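Local coordinates for protein putative aminooxidase (Propionibacterium acnes, PDB 2B9W) that probably isomerises polyunsaturated fatty acids with the help of a bound FAD, on a fold of the flavin-containing amine oxidoreductase family, at residues Cys286-Tyr291 / His357-Ile362; Val224-Ile229 / Ile238-Trp243. One frame throughout, in Å; residues are numbered along the deposited sequence.

How the contacts relate
Read from the N terminus, the chain first closes contact 2, a local hairpin in which strands 226-230 and 236-240 pair across a short turn. It then runs on into the long strand 277-288, whose end opens contact 1; that loop closes only after a much longer excursion, through strands 312-315 and 325-330 and helix 341-354, when 357-362 comes back alongside. The two contacts therefore stand in series, neither nested nor crossed. The centres of contact 1 and contact 2 are about 43 Å apart. Contact 2 pairs two strands of a three-stranded antiparallel sheet beside the FAD-binding parallel sheet, whereas contact 1 joins two neighbouring strands of the seven-stranded mixed sheet.

Contact 1: residues Cys286-Tyr291 / His357-Ile362; sequences CLVKEY and HPVEKI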
loop_
_atom_site.group_PDB
_atom_site.type_symbol
_atom_site.label_atom_id
_atom_site.label_comp_id
_atom_site.label_asym_id
_atom_site.label_seq_id
_atom_site.Cartn_x
_atom_site.Cartn_y
_atom_site.Cartn_z
ATOM N N CYS A 286 20.449 3.210 -2.768
ATOM C CA CYS A 286 21.747 3.128 -3.447
ATOM C C CYS A 286 22.410 4.455 -3.684
ATOM O O CYS A 286 21.747 5.459 -3.939
ATOM C CB CYS A 286 21.607 2.475 -4.828
ATOM S SG CYS A 286 20.832 0.869 -4.835
ATOM N N LEU A 287 23.735 4.452 -3.554
ATOM C CA LEU A 287 24.562 5.513 -4.114
ATOM C C LEU A 287 25.084 4.982 -5.433
ATOM O O LEU A 287 25.564 3.840 -5.488
ATOM C CB LEU A 287 25.724 5.857 -3.182
ATOM C CG LEU A 287 25.318 6.371 -1.802
ATOM C CD1 LEU A 287 26.617 6.448 -0.890
ATOM C CD2 LEU A 287 24.555 7.742 -1.928
ATOM N N VAL A 288 25.016 5.806 -6.478
ATOM C CA VAL A 288 25.354 5.368 -7.838
ATOM C C VAL A 288 26.324 6.331 -8.509
ATOM O O VAL A 288 26.356 7.525 -8.175
ATOM C CB VAL A 288 24.071 5.198 -8.746
ATOM C CG1 VAL A 288 23.038 4.228 -8.105
ATOM C CG2 VAL A 288 23.407 6.552 -9.104
ATOM N N LYS A 289 27.109 5.814 -9.453
ATOM C CA LYS A 289 27.864 6.663 -10.405
ATOM C C LYS A 289 27.063 6.818 -11.697
ATOM O O LYS A 289 26.104 6.080 -11.945
ATOM C CB LYS A 289 29.225 6.052 -10.733
ATOM C CG LYS A 289 30.040 5.657 -9.530
ATOM C CD LYS A 289 31.514 5.383 -9.910
ATOM C CE LYS A 289 32.189 4.308 -9.039
ATOM N NZ LYS A 289 32.548 4.752 -7.654
ATOM N N GLU A 290 27.465 7.787 -12.512
ATOM C CA GLU A 290 26.727 8.179 -13.689
ATOM C C GLU A 290 25.237 8.398 -13.335
ATOM O O GLU A 290 24.320 7.793 -13.901
ATOM C CB GLU A 290 26.956 7.178 -14.825
ATOM C CG GLU A 290 28.445 6.884 -15.036
ATOM C CD GLU A 290 28.631 5.709 -15.952
ATOM O OE1 GLU A 290 28.432 5.883 -17.175
ATOM O OE2 GLU A 290 28.919 4.607 -15.456
ATOM N N TYR A 291 25.051 9.316 -12.391
ATOM C CA TYR A 291 23.769 9.624 -11.816
ATOM C C TYR A 291 22.723 9.784 -12.892
ATOM O O TYR A 291 22.933 10.515 -13.862
ATOM C CB TYR A 291 23.864 10.940 -11.034
ATOM C CG TYR A 291 22.809 11.181 -9.973
ATOM C CD1 TYR A 291 22.707 10.343 -8.865
ATOM C CD2 TYR A 291 21.987 12.314 -10.034
ATOM C CE1 TYR A 291 21.797 10.621 -7.833
ATOM C CE2 TYR A 291 21.058 12.602 -9.030
ATOM C CZ TYR A 291 20.953 11.753 -7.938
ATOM O OH TYR A 291 20.057 12.073 -6.941
ATOM N N HIS A 357 23.783 3.142 -14.578
ATOM C CA HIS A 357 23.874 3.830 -13.289
ATOM C C HIS A 357 24.485 2.866 -12.237
ATOM O O HIS A 357 23.818 2.469 -11.274
ATOM C CB HIS A 357 22.500 4.325 -12.815
ATOM C CG HIS A 357 21.641 4.865 -13.904
ATOM N ND1 HIS A 357 22.029 5.922 -14.699
ATOM C CD2 HIS A 357 20.421 4.475 -14.349
ATOM C CE1 HIS A 357 21.096 6.132 -15.614
ATOM N NE2 HIS A 357 20.105 5.280 -15.411
ATOM N N PRO A 358 25.755 2.507 -12.413
ATOM C CA PRO A 358 26.333 1.484 -11.544
ATOM C C PRO A 358 26.325 1.876 -10.063
ATOM O O PRO A 358 26.603 3.020 -9.711
ATOM C CB PRO A 358 27.757 1.300 -12.062
ATOM C CG PRO A 358 28.000 2.414 -13.031
ATOM C CD PRO A 358 26.697 3.021 -13.412
ATOM N N VAL A 359 25.999 0.895 -9.233
ATOM C CA VAL A 359 25.846 1.069 -7.801
ATOM C C VAL A 359 27.222 1.116 -7.155
ATOM O O VAL A 359 28.013 0.214 -7.363
ATOM C CB VAL A 359 24.989 -0.072 -7.201
ATOM C CG1 VAL A 359 24.902 0.040 -5.688
ATOM C CG2 VAL A 359 23.577 -0.017 -7.837
ATOM N N GLU A 360 27.493 2.186 -6.418
ATOM C CA GLU A 360 28.698 2.358 -5.609
ATOM C C GLU A 360 28.486 1.780 -4.216
ATOM O O GLU A 360 29.438 1.369 -3.547
ATOM C CB GLU A 360 29.047 3.852 -5.390
ATOM C CG GLU A 360 29.208 4.679 -6.593
ATOM C CD GLU A 360 29.725 6.102 -6.284
ATOM O OE1 GLU A 360 28.903 7.060 -6.226
ATOM O OE2 GLU A 360 30.956 6.258 -6.121
ATOM N N LYS A 361 27.252 1.798 -3.742
ATOM C CA LYS A 361 26.987 1.444 -2.347
ATOM C C LYS A 361 25.498 1.267 -2.133
ATOM O O LYS A 361 24.713 2.084 -2.606
ATOM C CB LYS A 361 27.471 2.576 -1.410
ATOM C CG LYS A 361 27.486 2.208 0.079
ATOM C CD LYS A 361 28.717 1.439 0.428
ATOM C CE LYS A 361 29.922 2.399 0.536
ATOM N NZ LYS A 361 31.140 1.661 0.825
ATOM N N ILE A 362 25.134 0.202 -1.426
ATOM C CA ILE A 362 23.805 0.038 -0.881
ATOM C C ILE A 362 23.857 0.384 0.604
ATOM O O ILE A 362 24.519 -0.305 1.409
ATOM C CB ILE A 362 23.262 -1.365 -1.124
ATOM C CG1 ILE A 362 23.249 -1.653 -2.645
ATOM C CG2 ILE A 362 21.878 -1.498 -0.536
ATOM C CD1 ILE A 362 22.926 -3.099 -3.031
#
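Backbone pairing between Leu-287 and Lys-361 sets the register. Leu-287 N donates to Lys-361 O at 2.7 Å, with the donor in the carbonyl plane. In return Leu-287 O takes two amides, Glu-360 N at 2.7 Å and Lys-361 N at 3.2 Å, both tilted about 20° from its carbonyl plane. Beyond this fork, Lys-289 N reaches Pro-358 O at 2.9 Å.

A separate side-chain-to-backbone bond follows in the loop: His-357 ND1 donates to Glu-290 O at 3.1 Å, nearly in the ring plane and with an N-H...O angle of 162°. It helps set the turn of the imidazole, whose ring also meets that of Tyr-313.

The charged contact is made by Lys-289 and Glu-360, whose chains cross at about a right angle. Lys-289 bends at its last two torsions, bringing NZ back to Glu-360 OE2 at 2.7 Å. This salt bridge uses the anti side of the carboxylate and lies 33° out of its plane. Both residues are exposed.

Apolar contact gathers on the face bearing Cys-286, Val-288, Val-359 and Ile-362. Cys-286 SG sits 4.1 Å from Ile-362 CG1, with Val-359 CG2 also beside it, and Val-288 CG1 meets the same methyl at 4.3 Å. Leu-349 of helix 341-354 covers Val-359 and Ile-362. On the other face, Leu-287 CD1 lies against Lys-361 CB, side by side, before the lysine's end leads away.

Two consecutive residues, Glu-360 and Lys-361, opposite the single Leu-287 define a classic beta bulge, here in an antiparallel pair of strands at a surface end of the seven-stranded mixed sheet.

Contact 2: residues Val224-Ile229 / Ile238-Trp243; sequences VDITRI and IHTTDW
His-239, which buries the most surface, faces Thr-227 and Arg-228 together. His-239 O receives Thr-227 N at 2.7 Å and Arg-228 N at 3.3 Å, both from the same face of the carbonyl plane; Thr-227 OG1 adds a weak bond to it at 3.1 Å. His-239 N returns a nearly straight bond to Arg-228 O (2.8 Å, 171° at the hydrogen). Chi1 (-67°) puts CG of His-239 beside the backbone N, and the ring is turned so that the same Arg-228 O lies in its plane, at the edge. Two residues opposite one make a classic beta bulge in the hairpin of strands 226-230 and 236-240, packed against the parallel strands of the dinucleotide-binding region.

Ile-238 lies on the face it shares with Ile-226, Ile-229 and Thr-240. Ile-238 CG2 meets Ile-226 CG2 at 4.1 Å, the two chains crossing obliquely, while its CG1 runs alongside Ile-229 CG1. Leu-36 of strand 33-36 touches both Ile-226 and Ile-238, and Ile-226 also touches the bound FAD.

Thr-241 continues the pairing past the strand: its N donates to Asp-225 O at 3.1 Å. A water accepts from Asp-225 N and bonds to Thr-241 OG1 (2.7 Å).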
loop_
_atom_site.group_PDB
_atom_site.type_symbol
_atom_site.label_atom_id
_atom_site.label_comp_id
_atom_site.label_asym_id
_atom_site.label_seq_id
_atom_site.Cartn_x
_atom_site.Cartn_y
_atom_site.Cartn_z
ATOM N N VAL A 224 5.940 -1.030 22.046
ATOM C CA VAL A 224 4.983 -1.873 22.782
ATOM C C VAL A 224 5.023 -3.253 22.176
ATOM O O VAL A 224 4.630 -3.434 21.032
ATOM C CB VAL A 224 3.563 -1.345 22.689
ATOM C CG1 VAL A 224 2.591 -2.243 23.481
ATOM C CG2 VAL A 224 3.485 0.120 23.164
ATOM N N ASP A 225 5.502 -4.219 22.958
ATOM C CA ASP A 225 5.623 -5.605 22.526
ATOM C C ASP A 225 4.410 -6.358 23.063
ATOM O O ASP A 225 4.367 -6.701 24.244
ATOM C CB ASP A 225 6.938 -6.167 23.058
ATOM C CG ASP A 225 7.218 -7.599 22.590
ATOM O OD1 ASP A 225 6.324 -8.264 22.022
ATOM O OD2 ASP A 225 8.376 -8.037 22.780
ATOM N N ILE A 226 3.408 -6.567 22.208
ATOM C CA ILE A 226 2.183 -7.259 22.605
ATOM C C ILE A 226 2.408 -8.782 22.557
ATOM O O ILE A 226 2.765 -9.332 21.510
ATOM C CB ILE A 226 0.996 -6.836 21.714
ATOM C CG1 ILE A 226 0.704 -5.348 21.899
ATOM C CG2 ILE A 226 -0.270 -7.647 22.029
ATOM C CD1 ILE A 226 -0.248 -4.779 20.887
ATOM N N THR A 227 2.271 -9.447 23.710
ATOM C CA THR A 227 2.518 -10.904 23.805
ATOM C C THR A 227 1.221 -11.692 23.682
ATOM O O THR A 227 1.216 -12.798 23.164
ATOM C CB THR A 227 3.218 -11.278 25.121
ATOM O OG1 THR A 227 2.446 -10.761 26.200
ATOM C CG2 THR A 227 4.593 -10.668 25.163
ATOM N N ARG A 228 0.120 -11.105 24.117
ATOM C CA ARG A 228 -1.151 -11.758 23.996
ATOM C C ARG A 228 -2.310 -10.805 24.071
ATOM O O ARG A 228 -2.310 -9.837 24.819
ATOM C CB ARG A 228 -1.318 -12.822 25.093
ATOM C CG ARG A 228 -2.599 -13.665 24.919
ATOM C CD ARG A 228 -2.462 -15.011 25.631
ATOM N NE ARG A 228 -2.450 -14.834 27.087
ATOM C CZ ARG A 228 -2.093 -15.772 27.970
ATOM N NH1 ARG A 228 -1.680 -16.983 27.565
ATOM N NH2 ARG A 228 -2.137 -15.494 29.278
ATOM N N ILE A 229 -3.327 -11.121 23.291
ATOM C CA ILE A 229 -4.613 -10.452 23.390
ATOM C C ILE A 229 -5.644 -11.548 23.600
ATOM O O ILE A 229 -5.591 -12.599 22.952
ATOM C CB ILE A 229 -4.947 -9.624 22.129
ATOM C CG1 ILE A 229 -3.848 -8.580 21.863
ATOM C CG2 ILE A 229 -6.319 -8.934 22.290
ATOM C CD1 ILE A 229 -4.186 -7.549 20.708
ATOM N N ILE A 238 -5.036 -6.926 26.979
ATOM C CA ILE A 238 -3.812 -6.873 26.225
ATOM C C ILE A 238 -2.646 -7.059 27.167
ATOM O O ILE A 238 -2.492 -6.319 28.130
ATOM C CB ILE A 238 -3.681 -5.530 25.437
ATOM C CG1 ILE A 238 -4.769 -5.450 24.360
ATOM C CG2 ILE A 238 -2.286 -5.432 24.808
ATOM C CD1 ILE A 238 -5.054 -4.069 23.830
ATOM N N HIS A 239 -1.834 -8.057 26.862
ATOM C CA HIS A 239 -0.633 -8.355 27.604
ATOM C C HIS A 239 0.568 -7.897 26.806
ATOM O O HIS A 239 0.708 -8.240 25.618
ATOM C CB HIS A 239 -0.536 -9.862 27.849
ATOM C CG HIS A 239 -1.602 -10.379 28.756
ATOM N ND1 HIS A 239 -1.412 -10.523 30.113
ATOM C CD2 HIS A 239 -2.885 -10.737 28.515
ATOM C CE1 HIS A 239 -2.526 -10.972 30.666
ATOM N NE2 HIS A 239 -3.433 -11.115 29.719
ATOM N N THR A 240 1.424 -7.121 27.464
ATOM C CA THR A 240 2.649 -6.626 26.854
ATOM C C THR A 240 3.791 -6.919 27.811
ATOM O O THR A 240 3.565 -7.195 28.987
ATOM C CB THR A 240 2.597 -5.103 26.571
ATOM O OG1 THR A 240 2.914 -4.382 27.763
ATOM C CG2 THR A 240 1.224 -4.658 26.055
ATOM N N THR A 241 5.021 -6.828 27.314
ATOM C CA THR A 241 6.169 -7.151 28.137
ATOM C C THR A 241 6.311 -6.233 29.357
ATOM O O THR A 241 7.031 -6.576 30.272
ATOM C CB THR A 241 7.495 -7.196 27.311
ATOM O OG1 THR A 241 7.719 -5.944 26.671
ATOM C CG2 THR A 241 7.437 -8.284 26.256
ATOM N N ASP A 242 5.626 -5.090 29.390
ATOM C CA ASP A 242 5.767 -4.152 30.511
ATOM C C ASP A 242 4.491 -3.906 31.297
ATOM O O ASP A 242 4.565 -3.366 32.399
ATOM C CB ASP A 242 6.315 -2.801 30.033
ATOM C CG ASP A 242 7.771 -2.883 29.559
ATOM O OD1 ASP A 242 8.559 -3.675 30.126
ATOM O OD2 ASP A 242 8.131 -2.138 28.619
ATOM N N TRP A 243 3.340 -4.275 30.748
ATOM C CA TRP A 243 2.066 -4.092 31.441
ATOM C C TRP A 243 0.999 -4.988 30.843
ATOM O O TRP A 243 1.220 -5.649 29.822
ATOM C CB TRP A 243 1.623 -2.617 31.416
ATOM C CG TRP A 243 1.606 -1.923 30.048
ATOM C CD1 TRP A 243 2.505 -1.004 29.584
ATOM C CD2 TRP A 243 0.622 -2.079 29.006
ATOM N NE1 TRP A 243 2.158 -0.594 28.320
ATOM C CE2 TRP A 243 1.002 -1.227 27.946
ATOM C CE3 TRP A 243 -0.537 -2.859 28.866
ATOM C CZ2 TRP A 243 0.265 -1.131 26.768
ATOM C CZ3 TRP A 243 -1.267 -2.771 27.689
ATOM C CH2 TRP A 243 -0.868 -1.907 26.661
HETATM O O HOH W 1 6.623 -3.741 25.540
#